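Local coordinates for rhamnose ABC transporter, rhamnose-binding protein (Actinomyces odontolyticus ATCC 17982, PDB 5BQ3) that probably binds a sugar, likely rhamnose, and delivers it to an ABC transporter for uptake, at residues S29-P34 against N62-L67; S71-S76 against A92-D97; T140-V145 against D182-I187; S152-I157 against H213-A218. One frame throughout, in Å; residues are numbered along the deposited sequence.

Interaction 1: residues S29-P34 against N62-L67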
loop_
_atom_site.group_PDB
_atom_site.type_symbol
_atom_site.label_atom_id
_atom_site.label_comp_id
_atom_site.label_asym_id
_atom_site.label_seq_id
_atom_site.Cartn_x
_atom_site.Cartn_y
_atom_site.Cartn_z
ATOM N N SER A 29 -22.072 -12.829 -8.672
ATOM C CA SER A 29 -21.933 -11.392 -8.418
ATOM C C SER A 29 -20.729 -11.060 -7.521
ATOM O O SER A 29 -20.407 -11.819 -6.603
ATOM C CB SER A 29 -23.205 -10.841 -7.780
ATOM O OG SER A 29 -23.535 -11.525 -6.582
ATOM N N ILE A 30 -20.083 -9.908 -7.783
ATOM C CA ILE A 30 -18.927 -9.406 -7.030
ATOM C C ILE A 30 -19.220 -7.980 -6.526
ATOM O O ILE A 30 -19.798 -7.172 -7.257
ATOM C CB ILE A 30 -17.600 -9.494 -7.857
ATOM C CG1 ILE A 30 -16.351 -9.239 -6.967
ATOM C CG2 ILE A 30 -17.616 -8.600 -9.119
ATOM C CD1 ILE A 30 -15.019 -9.703 -7.548
ATOM N N THR A 31 -18.839 -7.690 -5.271
ATOM C CA THR A 31 -19.033 -6.374 -4.661
ATOM C C THR A 31 -17.743 -5.930 -3.967
ATOM O O THR A 31 -17.141 -6.696 -3.209
ATOM C CB THR A 31 -20.249 -6.362 -3.719
ATOM O OG1 THR A 31 -21.414 -6.704 -4.470
ATOM C CG2 THR A 31 -20.472 -5.006 -3.071
ATOM N N PHE A 32 -17.333 -4.682 -4.245
ATOM C CA PHE A 32 -16.139 -4.042 -3.694
ATOM C C PHE A 32 -16.562 -3.001 -2.657
ATOM O O PHE A 32 -17.339 -2.100 -2.976
ATOM C CB PHE A 32 -15.295 -3.398 -4.816
ATOM C CG PHE A 32 -14.883 -4.335 -5.928
ATOM C CD1 PHE A 32 -15.709 -4.541 -7.027
ATOM C CD2 PHE A 32 -13.665 -5.001 -5.883
ATOM C CE1 PHE A 32 -15.337 -5.426 -8.045
ATOM C CE2 PHE A 32 -13.291 -5.874 -6.902
ATOM C CZ PHE A 32 -14.130 -6.084 -7.975
ATOM N N ILE A 33 -16.093 -3.157 -1.405
ATOM C CA ILE A 33 -16.407 -2.231 -0.320
ATOM C C ILE A 33 -15.110 -1.523 0.122
ATOM O O ILE A 33 -14.296 -2.118 0.833
ATOM C CB ILE A 33 -17.165 -2.892 0.876
ATOM C CG1 ILE A 33 -18.431 -3.652 0.404
ATOM C CG2 ILE A 33 -17.524 -1.836 1.945
ATOM C CD1 ILE A 33 -18.948 -4.709 1.368
ATOM N N PRO A 34 -14.905 -0.244 -0.280
ATOM C CA PRO A 34 -13.703 0.474 0.178
ATOM C C PRO A 34 -13.883 0.990 1.608
ATOM O O PRO A 34 -14.976 0.871 2.172
ATOM C CB PRO A 34 -13.581 1.620 -0.832
ATOM C CG PRO A 34 -14.984 1.907 -1.244
ATOM C CD PRO A 34 -15.770 0.624 -1.114
ATOM N N ASN A 62 -20.629 -4.518 -8.428
ATOM C CA ASN A 62 -21.108 -3.379 -7.645
ATOM C C ASN A 62 -20.042 -2.818 -6.703
ATOM O O ASN A 62 -19.101 -3.519 -6.334
ATOM C CB ASN A 62 -22.350 -3.775 -6.829
ATOM C CG ASN A 62 -23.443 -4.431 -7.635
ATOM O OD1 ASN A 62 -23.627 -5.655 -7.590
ATOM N ND2 ASN A 62 -24.186 -3.636 -8.397
ATOM N N VAL A 63 -20.198 -1.539 -6.326
ATOM C CA VAL A 63 -19.332 -0.832 -5.385
ATOM C C VAL A 63 -20.244 -0.119 -4.377
ATOM O O VAL A 63 -20.970 0.806 -4.748
ATOM C CB VAL A 63 -18.322 0.139 -6.069
ATOM C CG1 VAL A 63 -17.551 0.960 -5.037
ATOM C CG2 VAL A 63 -17.351 -0.615 -6.976
ATOM N N VAL A 64 -20.240 -0.590 -3.121
ATOM C CA VAL A 64 -21.023 -0.014 -2.019
ATOM C C VAL A 64 -20.067 0.333 -0.874
ATOM O O VAL A 64 -18.998 -0.265 -0.772
ATOM C CB VAL A 64 -22.210 -0.902 -1.537
ATOM C CG1 VAL A 64 -23.237 -1.116 -2.644
ATOM C CG2 VAL A 64 -21.739 -2.234 -0.954
ATOM N N GLY A 65 -20.451 1.281 -0.030
ATOM C CA GLY A 65 -19.610 1.660 1.096
ATOM C C GLY A 65 -20.038 2.896 1.859
ATOM O O GLY A 65 -20.951 3.612 1.435
ATOM N N PRO A 66 -19.369 3.174 3.003
ATOM C CA PRO A 66 -19.736 4.361 3.789
ATOM C C PRO A 66 -19.135 5.650 3.231
ATOM O O PRO A 66 -18.140 5.610 2.503
ATOM C CB PRO A 66 -19.170 4.044 5.171
ATOM C CG PRO A 66 -18.001 3.162 4.910
ATOM C CD PRO A 66 -18.269 2.415 3.638
ATOM N N LEU A 67 -19.732 6.799 3.593
ATOM C CA LEU A 67 -19.234 8.112 3.184
ATOM C C LEU A 67 -18.122 8.575 4.128
ATOM O O LEU A 67 -17.342 9.460 3.773
ATOM C CB LEU A 67 -20.359 9.158 3.143
ATOM C CG LEU A 67 -21.505 8.956 2.146
ATOM C CD1 LEU A 67 -22.469 10.118 2.219
ATOM C CD2 LEU A 67 -21.000 8.825 0.710
#

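Interaction 2: residues S71-S76 against A92-D97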
loop_
_atom_site.group_PDB
_atom_site.type_symbol
_atom_site.label_atom_id
_atom_site.label_comp_id
_atom_site.label_asym_id
_atom_site.label_seq_id
_atom_site.Cartn_x
_atom_site.Cartn_y
_atom_site.Cartn_z
ATOM N N SER A 71 -14.535 2.709 12.193
ATOM C CA SER A 71 -14.268 1.311 12.552
ATOM C C SER A 71 -15.400 0.334 12.135
ATOM O O SER A 71 -15.110 -0.667 11.473
ATOM C CB SER A 71 -14.008 1.191 14.052
ATOM O OG SER A 71 -15.117 1.631 14.820
ATOM N N SER A 72 -16.672 0.638 12.494
ATOM C CA SER A 72 -17.840 -0.206 12.196
ATOM C C SER A 72 -18.773 0.392 11.116
ATOM O O SER A 72 -19.929 -0.035 11.012
ATOM C CB SER A 72 -18.646 -0.456 13.469
ATOM O OG SER A 72 -17.964 -1.246 14.428
ATOM N N SER A 73 -18.271 1.341 10.298
ATOM C CA SER A 73 -19.059 2.015 9.255
ATOM C C SER A 73 -19.422 1.098 8.068
ATOM O O SER A 73 -20.393 1.385 7.361
ATOM C CB SER A 73 -18.322 3.249 8.744
ATOM O OG SER A 73 -17.072 2.920 8.163
ATOM N N GLN A 74 -18.659 0.008 7.861
ATOM C CA GLN A 74 -18.846 -0.948 6.762
ATOM C C GLN A 74 -19.783 -2.121 7.115
ATOM O O GLN A 74 -20.270 -2.788 6.201
ATOM C CB GLN A 74 -17.486 -1.513 6.324
ATOM C CG GLN A 74 -16.512 -0.468 5.788
ATOM C CD GLN A 74 -15.107 -1.001 5.689
ATOM O OE1 GLN A 74 -14.484 -1.387 6.682
ATOM N NE2 GLN A 74 -14.557 -0.990 4.490
ATOM N N VAL A 75 -20.021 -2.373 8.423
ATOM C CA VAL A 75 -20.829 -3.476 8.977
ATOM C C VAL A 75 -22.246 -3.543 8.346
ATOM O O VAL A 75 -22.685 -4.634 7.975
ATOM C CB VAL A 75 -20.899 -3.401 10.529
ATOM C CG1 VAL A 75 -21.805 -4.485 11.116
ATOM C CG2 VAL A 75 -19.506 -3.493 11.142
ATOM N N SER A 76 -22.939 -2.395 8.213
ATOM C CA SER A 76 -24.286 -2.337 7.627
ATOM C C SER A 76 -24.273 -2.703 6.138
ATOM O O SER A 76 -25.228 -3.313 5.659
ATOM C CB SER A 76 -24.905 -0.956 7.822
ATOM O OG SER A 76 -24.129 0.061 7.213
ATOM N N ALA A 92 -11.796 -3.511 2.052
ATOM C CA ALA A 92 -10.660 -2.851 2.691
ATOM C C ALA A 92 -11.122 -2.470 4.094
ATOM O O ALA A 92 -11.808 -1.462 4.265
ATOM C CB ALA A 92 -10.220 -1.633 1.885
ATOM N N ALA A 93 -10.845 -3.353 5.076
ATOM C CA ALA A 93 -11.288 -3.236 6.467
ATOM C C ALA A 93 -10.803 -1.960 7.160
ATOM O O ALA A 93 -9.604 -1.673 7.174
ATOM C CB ALA A 93 -10.840 -4.453 7.262
ATOM N N ASN A 94 -11.754 -1.199 7.739
ATOM C CA ASN A 94 -11.480 0.030 8.488
ATOM C C ASN A 94 -10.849 -0.310 9.840
ATOM O O ASN A 94 -9.980 0.415 10.319
ATOM C CB ASN A 94 -12.761 0.838 8.679
ATOM C CG ASN A 94 -13.060 1.818 7.572
ATOM O OD1 ASN A 94 -12.194 2.579 7.127
ATOM N ND2 ASN A 94 -14.318 1.874 7.157
ATOM N N ASP A 95 -11.301 -1.419 10.443
ATOM C CA ASP A 95 -10.814 -1.979 11.702
ATOM C C ASP A 95 -10.755 -3.501 11.548
ATOM O O ASP A 95 -11.705 -4.076 11.017
ATOM C CB ASP A 95 -11.709 -1.566 12.885
ATOM C CG ASP A 95 -11.169 -1.968 14.246
ATOM O OD1 ASP A 95 -10.187 -1.344 14.703
ATOM O OD2 ASP A 95 -11.736 -2.898 14.859
ATOM N N PRO A 96 -9.662 -4.179 11.976
ATOM C CA PRO A 96 -9.586 -5.639 11.776
ATOM C C PRO A 96 -10.580 -6.470 12.595
ATOM O O PRO A 96 -10.887 -7.589 12.190
ATOM C CB PRO A 96 -8.147 -5.982 12.176
ATOM C CG PRO A 96 -7.725 -4.885 13.067
ATOM C CD PRO A 96 -8.420 -3.655 12.581
ATOM N N ASP A 97 -11.084 -5.934 13.720
ATOM C CA ASP A 97 -11.992 -6.649 14.615
ATOM C C ASP A 97 -13.467 -6.244 14.482
ATOM O O ASP A 97 -14.332 -7.101 14.655
ATOM C CB ASP A 97 -11.547 -6.450 16.074
ATOM C CG ASP A 97 -10.364 -7.295 16.525
ATOM O OD1 ASP A 97 -9.816 -8.057 15.689
ATOM O OD2 ASP A 97 -10.003 -7.219 17.719
#

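Interaction 3: residues T140-V145 against D182-I187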
loop_
_atom_site.group_PDB
_atom_site.type_symbol
_atom_site.label_atom_id
_atom_site.label_comp_id
_atom_site.label_asym_id
_atom_site.label_seq_id
_atom_site.Cartn_x
_atom_site.Cartn_y
_atom_site.Cartn_z
ATOM N N THR A 140 13.710 -1.604 -0.765
ATOM C CA THR A 140 13.489 -0.635 -1.847
ATOM C C THR A 140 14.015 0.738 -1.431
ATOM O O THR A 140 14.776 1.339 -2.188
ATOM C CB THR A 140 11.998 -0.592 -2.232
ATOM O OG1 THR A 140 11.580 -1.911 -2.584
ATOM C CG2 THR A 140 11.706 0.368 -3.388
HETATM N N MSE A 141 13.654 1.198 -0.216
HETATM C CA MSE A 141 14.076 2.479 0.344
HETATM C C MSE A 141 15.593 2.543 0.551
HETATM O O MSE A 141 16.205 3.517 0.112
HETATM C CB MSE A 141 13.334 2.767 1.638
HETATM C CG MSE A 141 11.864 3.059 1.382
HETATM SE SE MSE A 141 11.011 3.967 2.824
HETATM C CE MSE A 141 10.960 2.475 4.145
ATOM N N LEU A 142 16.208 1.492 1.140
ATOM C CA LEU A 142 17.662 1.420 1.329
ATOM C C LEU A 142 18.401 1.415 -0.011
ATOM O O LEU A 142 19.473 2.005 -0.101
ATOM C CB LEU A 142 18.056 0.177 2.129
ATOM C CG LEU A 142 17.798 0.204 3.625
ATOM C CD1 LEU A 142 17.815 -1.196 4.177
ATOM C CD2 LEU A 142 18.808 1.075 4.351
ATOM N N ASP A 143 17.825 0.761 -1.046
ATOM C CA ASP A 143 18.390 0.696 -2.400
ATOM C C ASP A 143 18.428 2.079 -3.047
ATOM O O ASP A 143 19.424 2.414 -3.675
ATOM C CB ASP A 143 17.588 -0.274 -3.288
ATOM C CG ASP A 143 18.051 -1.721 -3.277
ATOM O OD1 ASP A 143 18.827 -2.092 -2.371
ATOM O OD2 ASP A 143 17.624 -2.487 -4.168
HETATM N N MSE A 144 17.345 2.874 -2.889
HETATM C CA MSE A 144 17.218 4.238 -3.419
HETATM C C MSE A 144 18.163 5.189 -2.685
HETATM O O MSE A 144 18.780 6.037 -3.327
HETATM C CB MSE A 144 15.767 4.740 -3.315
HETATM C CG MSE A 144 14.784 3.940 -4.181
HETATM SE SE MSE A 144 12.976 4.657 -4.244
HETATM C CE MSE A 144 12.495 4.554 -2.374
ATOM N N VAL A 145 18.296 5.029 -1.345
ATOM C CA VAL A 145 19.184 5.840 -0.504
ATOM C C VAL A 145 20.622 5.609 -0.941
ATOM O O VAL A 145 21.278 6.556 -1.366
ATOM C CB VAL A 145 18.999 5.564 1.012
ATOM C CG1 VAL A 145 20.023 6.321 1.844
ATOM C CG2 VAL A 145 17.602 5.926 1.464
ATOM N N ASP A 182 26.189 -6.040 3.866
ATOM C CA ASP A 182 27.391 -5.263 3.543
ATOM C C ASP A 182 27.105 -4.155 2.514
ATOM O O ASP A 182 27.885 -3.204 2.413
ATOM C CB ASP A 182 28.506 -6.184 3.016
ATOM C CG ASP A 182 29.040 -7.171 4.035
ATOM O OD1 ASP A 182 29.847 -6.757 4.898
ATOM O OD2 ASP A 182 28.683 -8.365 3.948
ATOM N N LYS A 183 26.003 -4.286 1.751
ATOM C CA LYS A 183 25.579 -3.326 0.731
ATOM C C LYS A 183 25.108 -2.008 1.367
ATOM O O LYS A 183 25.297 -0.942 0.775
ATOM C CB LYS A 183 24.451 -3.935 -0.126
ATOM C CG LYS A 183 24.171 -3.182 -1.423
ATOM C CD LYS A 183 22.869 -3.621 -2.062
ATOM C CE LYS A 183 22.411 -2.643 -3.109
ATOM N NZ LYS A 183 21.193 -3.125 -3.809
ATOM N N TYR A 184 24.501 -2.084 2.568
ATOM C CA TYR A 184 23.949 -0.925 3.273
ATOM C C TYR A 184 24.765 -0.528 4.513
ATOM O O TYR A 184 24.335 0.359 5.252
ATOM C CB TYR A 184 22.486 -1.194 3.679
ATOM C CG TYR A 184 21.643 -1.873 2.621
ATOM C CD1 TYR A 184 21.374 -1.247 1.406
ATOM C CD2 TYR A 184 21.076 -3.122 2.850
ATOM C CE1 TYR A 184 20.586 -1.861 0.434
ATOM C CE2 TYR A 184 20.273 -3.739 1.893
ATOM C CZ TYR A 184 20.029 -3.103 0.686
ATOM O OH TYR A 184 19.241 -3.710 -0.259
ATOM N N LYS A 185 25.950 -1.140 4.720
ATOM C CA LYS A 185 26.825 -0.852 5.866
ATOM C C LYS A 185 27.349 0.597 5.847
ATOM O O LYS A 185 27.652 1.152 6.907
ATOM C CB LYS A 185 27.996 -1.844 5.928
ATOM C CG LYS A 185 27.673 -3.106 6.720
ATOM C CD LYS A 185 28.928 -3.926 7.004
ATOM C CE LYS A 185 28.666 -5.109 7.907
ATOM N NZ LYS A 185 28.093 -6.260 7.166
ATOM N N GLY A 186 27.423 1.187 4.654
ATOM C CA GLY A 186 27.863 2.562 4.446
ATOM C C GLY A 186 26.850 3.601 4.887
ATOM O O GLY A 186 27.228 4.732 5.206
ATOM N N ILE A 187 25.551 3.228 4.904
ATOM C CA ILE A 187 24.444 4.098 5.317
ATOM C C ILE A 187 24.498 4.270 6.840
ATOM O O ILE A 187 24.385 3.289 7.581
ATOM C CB ILE A 187 23.057 3.560 4.832
ATOM C CG1 ILE A 187 22.999 3.441 3.290
ATOM C CG2 ILE A 187 21.901 4.431 5.367
ATOM C CD1 ILE A 187 21.976 2.455 2.747
#

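Interaction 4: residues S152-I157 against H213-A218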
loop_
_atom_site.group_PDB
_atom_site.type_symbol
_atom_site.label_atom_id
_atom_site.label_comp_id
_atom_site.label_asym_id
_atom_site.label_seq_id
_atom_site.Cartn_x
_atom_site.Cartn_y
_atom_site.Cartn_z
ATOM N N SER A 152 27.592 5.435 0.660
ATOM C CA SER A 152 27.833 5.851 2.045
ATOM C C SER A 152 27.439 7.316 2.267
ATOM O O SER A 152 27.414 8.102 1.316
ATOM C CB SER A 152 29.301 5.647 2.415
ATOM O OG SER A 152 30.158 6.440 1.610
ATOM N N GLY A 153 27.140 7.658 3.522
ATOM C CA GLY A 153 26.748 9.001 3.932
ATOM C C GLY A 153 25.843 9.035 5.147
ATOM O O GLY A 153 25.338 7.996 5.581
ATOM N N LYS A 154 25.629 10.245 5.698
ATOM C CA LYS A 154 24.783 10.486 6.871
ATOM C C LYS A 154 23.328 10.649 6.426
ATOM O O LYS A 154 23.017 11.536 5.629
ATOM C CB LYS A 154 25.276 11.706 7.664
ATOM C CG LYS A 154 26.630 11.488 8.324
ATOM C CD LYS A 154 27.017 12.619 9.251
ATOM C CE LYS A 154 28.273 12.286 10.010
ATOM N NZ LYS A 154 28.604 13.325 11.018
ATOM N N VAL A 155 22.447 9.762 6.916
ATOM C CA VAL A 155 21.026 9.711 6.552
ATOM C C VAL A 155 20.136 9.920 7.799
ATOM O O VAL A 155 20.473 9.446 8.879
ATOM C CB VAL A 155 20.716 8.361 5.834
ATOM C CG1 VAL A 155 19.251 8.248 5.428
ATOM C CG2 VAL A 155 21.615 8.162 4.619
ATOM N N ALA A 156 19.007 10.634 7.634
ATOM C CA ALA A 156 18.029 10.898 8.692
ATOM C C ALA A 156 16.653 10.358 8.297
ATOM O O ALA A 156 16.287 10.422 7.126
ATOM C CB ALA A 156 17.946 12.388 8.973
ATOM N N ILE A 157 15.893 9.821 9.266
ATOM C CA ILE A 157 14.559 9.274 9.007
ATOM C C ILE A 157 13.488 10.223 9.575
ATOM O O ILE A 157 13.533 10.571 10.754
ATOM C CB ILE A 157 14.407 7.816 9.547
ATOM C CG1 ILE A 157 15.440 6.861 8.886
ATOM C CG2 ILE A 157 12.968 7.288 9.353
ATOM C CD1 ILE A 157 15.703 5.553 9.625
ATOM N N HIS A 213 21.618 18.637 12.088
ATOM C CA HIS A 213 22.506 17.850 11.222
ATOM C C HIS A 213 22.690 18.564 9.864
ATOM O O HIS A 213 22.036 18.187 8.887
ATOM C CB HIS A 213 21.963 16.421 11.032
ATOM C CG HIS A 213 21.768 15.665 12.309
ATOM N ND1 HIS A 213 20.550 15.663 12.966
ATOM C CD2 HIS A 213 22.643 14.907 13.010
ATOM C CE1 HIS A 213 20.723 14.910 14.040
ATOM N NE2 HIS A 213 21.965 14.430 14.106
ATOM N N PRO A 214 23.555 19.608 9.773
ATOM C CA PRO A 214 23.725 20.300 8.481
ATOM C C PRO A 214 24.586 19.521 7.476
ATOM O O PRO A 214 24.523 19.808 6.279
ATOM C CB PRO A 214 24.376 21.630 8.870
ATOM C CG PRO A 214 25.077 21.362 10.148
ATOM C CD PRO A 214 24.405 20.206 10.829
ATOM N N ASP A 215 25.362 18.526 7.958
ATOM C CA ASP A 215 26.248 17.674 7.154
ATOM C C ASP A 215 25.496 16.438 6.603
ATOM O O ASP A 215 26.120 15.452 6.193
ATOM C CB ASP A 215 27.480 17.250 7.990
ATOM C CG ASP A 215 27.209 16.476 9.276
ATOM O OD1 ASP A 215 26.078 16.575 9.812
ATOM O OD2 ASP A 215 28.143 15.814 9.775
ATOM N N LEU A 216 24.154 16.527 6.561
ATOM C CA LEU A 216 23.231 15.495 6.095
ATOM C C LEU A 216 23.353 15.246 4.593
ATOM O O LEU A 216 23.423 16.198 3.814
ATOM C CB LEU A 216 21.797 15.926 6.438
ATOM C CG LEU A 216 20.790 14.841 6.785
ATOM C CD1 LEU A 216 21.232 14.042 7.993
ATOM C CD2 LEU A 216 19.442 15.454 7.089
ATOM N N ASN A 217 23.370 13.963 4.196
ATOM C CA ASN A 217 23.460 13.542 2.799
ATOM C C ASN A 217 22.075 13.278 2.201
ATOM O O ASN A 217 21.857 13.597 1.031
ATOM C CB ASN A 217 24.337 12.293 2.658
ATOM C CG ASN A 217 25.809 12.548 2.856
ATOM O OD1 ASN A 217 26.329 12.536 3.974
ATOM N ND2 ASN A 217 26.522 12.759 1.766
ATOM N N ALA A 218 21.152 12.678 2.990
ATOM C CA ALA A 218 19.795 12.341 2.546
ATOM C C ALA A 218 18.789 12.211 3.694
ATOM O O ALA A 218 19.173 12.075 4.856
ATOM C CB ALA A 218 19.811 11.038 1.754
#

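Interaction 1: residues S29-P34 against N62-L67
The carbonyl oxygen Asn62 O is met three times by the neighbouring strand. Phe32 N donates a nearly straight hydrogen bond to it (3.0 Å, 166° at the hydrogen), Thr31 CA makes a CA-H...O contact, and the edge of the Phe32 ring comes close through CD1. The ladder runs on through Asn62 N to Ile30 O, also 3.0 Å, and loosens at Val64 N to Phe32 O, 3.3 Å, where the second strand gives way to a loop. This is parallel pairing of strands 29-33 and 60-63, the two ends of a right-handed beta-alpha-beta crossover through helix 40-56 in a Rossmann-like lobe. Phe32 CB meets Val63 CG2 at 4.1 Å on the face where Leu46 of that helix packs on Phe32. Thr31 and Asn62 point to the other face. A chi1 of -60° turns Thr31 CG2 onto Val64 CG2 (3.7 Å) and leaves OG1 for its hydrogen bond with Glu81 of helix 75-83. With an alanine here, Glu81 would probably lose that mate and a gap would open beside the Val64 methyl. Ile33 CG1 reaches the same Val64 CG2 at 3.8 Å, and Phe77 also touches Val64.

Interaction 2: residues S71-S76 against A92-D97
A chi1 of -62°, with CG lying beside the backbone N, and an extended chain beyond CG carry the amide of Gln74 across to the backbone of Ala92 and Asn94. Both ends of that amide are used. Gln74 NE2 donates to Ala92 O over 2.8 Å in a nearly straight bond; the acceptor lies close to the plane of the glutamine amide, whereas the donor stands well above the carbonyl plane of Ala92. At the other end Gln74 OE1 accepts the N-H of Asn94 at 2.9 Å, with the donor tilted out of the amide plane. NE2 has a further partner in Pro34 O, so three hydrogen bonds fix the rotation of a buried group that could otherwise turn about its last torsion. The Asn94 side chain comes over the same amide obliquely, the two planes 48° apart, with Asn94 ND2 3.5 Å from Gln74 CG; that nitrogen donates to Lys35 O. Ser73 OG lies near ND2 at a poor angle for bonding and is engaged instead with Ser70 O. Farther out, Ser71 CB rests on Asp95 CB at 3.8 Å, and the carboxylate of Asp95 turns to Ala98 N. The glutamine thus ties the approach to helix 75-83 to the loop that leaves strand 88-91. Both lie at the carboxyl-terminal edge of the parallel sheet, the edge from which type I periplasmic binding proteins characteristically present their ligand-binding loops to the cleft between the lobes.

Interaction 3: residues T140-V145 against D182-I187
A type I beta turn from Tyr184 to Ile187, with the residue before it, lies along helix 134-149, bringing the CA atoms of Leu142 and Tyr184 to 7.0 Å. The polar side of the contact converges on Asp143 OD1. Tyr184 OH donates to it over 2.7 Å from the syn side, while Lys183 NZ forms a salt bridge at 3.0 Å from above the opposite face of the carboxylate. Lys183 gets there with CG anti to its backbone N (chi1 -165°) and an extended chain. Its CB, placed by the backbone, lies over the centre of one face of the Tyr184 ring. Leu142 CB covers the other face in a CH-pi contact, 3.9 Å from the ring centroid and offset toward the rim. The ring is therefore held between two aliphatic groups, with its hydroxyl fixed by the carboxylate. Arg321 makes a long, weak ion pair with Asp143 OD2. Deeper in, Leu142 CD2 meets Ile187 CD1 at 3.8 Å, and Val145 CG1 approaches Ile187 more loosely. Met174 and Glu177 of helix 165-180 touch Leu142 too. The arrangement is that of an alpha/beta lobe in which the link from helix 165-180 into edge strand 187-194 packs on a neighbouring helix.

Interaction 4: residues S152-I157 against H213-A218
The flat amide of Asn217 receives the N-H of Lys154 at OD1 (3.0 Å), the donor standing above the carbonyl plane, not in it, and Gly153 CA comes up to the same oxygen. The carboxylate of Asp215 is approached on the syn side of OD2 by Lys154 NZ, a salt bridge of 2.8 Å with the nitrogen 26° out of plane. The Lys154 chain, extended beyond CG, crosses Asp215 at a slant, and Lys154 CD also lies against Asp215 OD2 at 3.4 Å. An alanine in its place would probably leave the Asp215 carboxylate without its charge mate and uncover the turn at the surface. The main chain of the same lysine is equally engaged. Lys154 O accepts Asn217 N at 2.8 Å, in the carbonyl plane, and Ala218 N more weakly. Two residues on, Ala156 N donates to Ala218 O (3.1 Å), and Val155 CA makes a CA-H...O contact with that oxygen; Val155 and Ala218 form the parallel bridge where the second strand begins. On the face of Ala156, Leu216 CD1 packs on CB at 3.8 Å. Gly153 suits its place, since its backbone angles call for glycine. The type I turn from His213 to Leu216 brings the chain from the end of helix 199-212 into strand 218-221. Strand 187-194 pairs with the other edge of strand 153-159, and Ile149 of helix 134-149 lies against Val155, Asn217 and Ala218.

Overall arrangement
The four contacts divide between the two lobes of the chain. Interactions 1 and 2 touch in one lobe, joined by a probable hydrogen bond between Ile33 O and Ala92 N; interactions 3 and 4 touch in the other through Val145, Ile187 and Val155, on the opposite side of the chain's centre. Interactions 1 and 3 are the buried ones, yet the first is a backbone ladder with apolar packing and the third is carried by side chains, a tyrosine ring held between aliphatic groups and a shared carboxylate. Interactions 2 and 4 are partly buried. The loop-to-loop contact of interaction 2 relies on a neutral amide, whereas interaction 4 starts a strand and adds an exposed salt bridge.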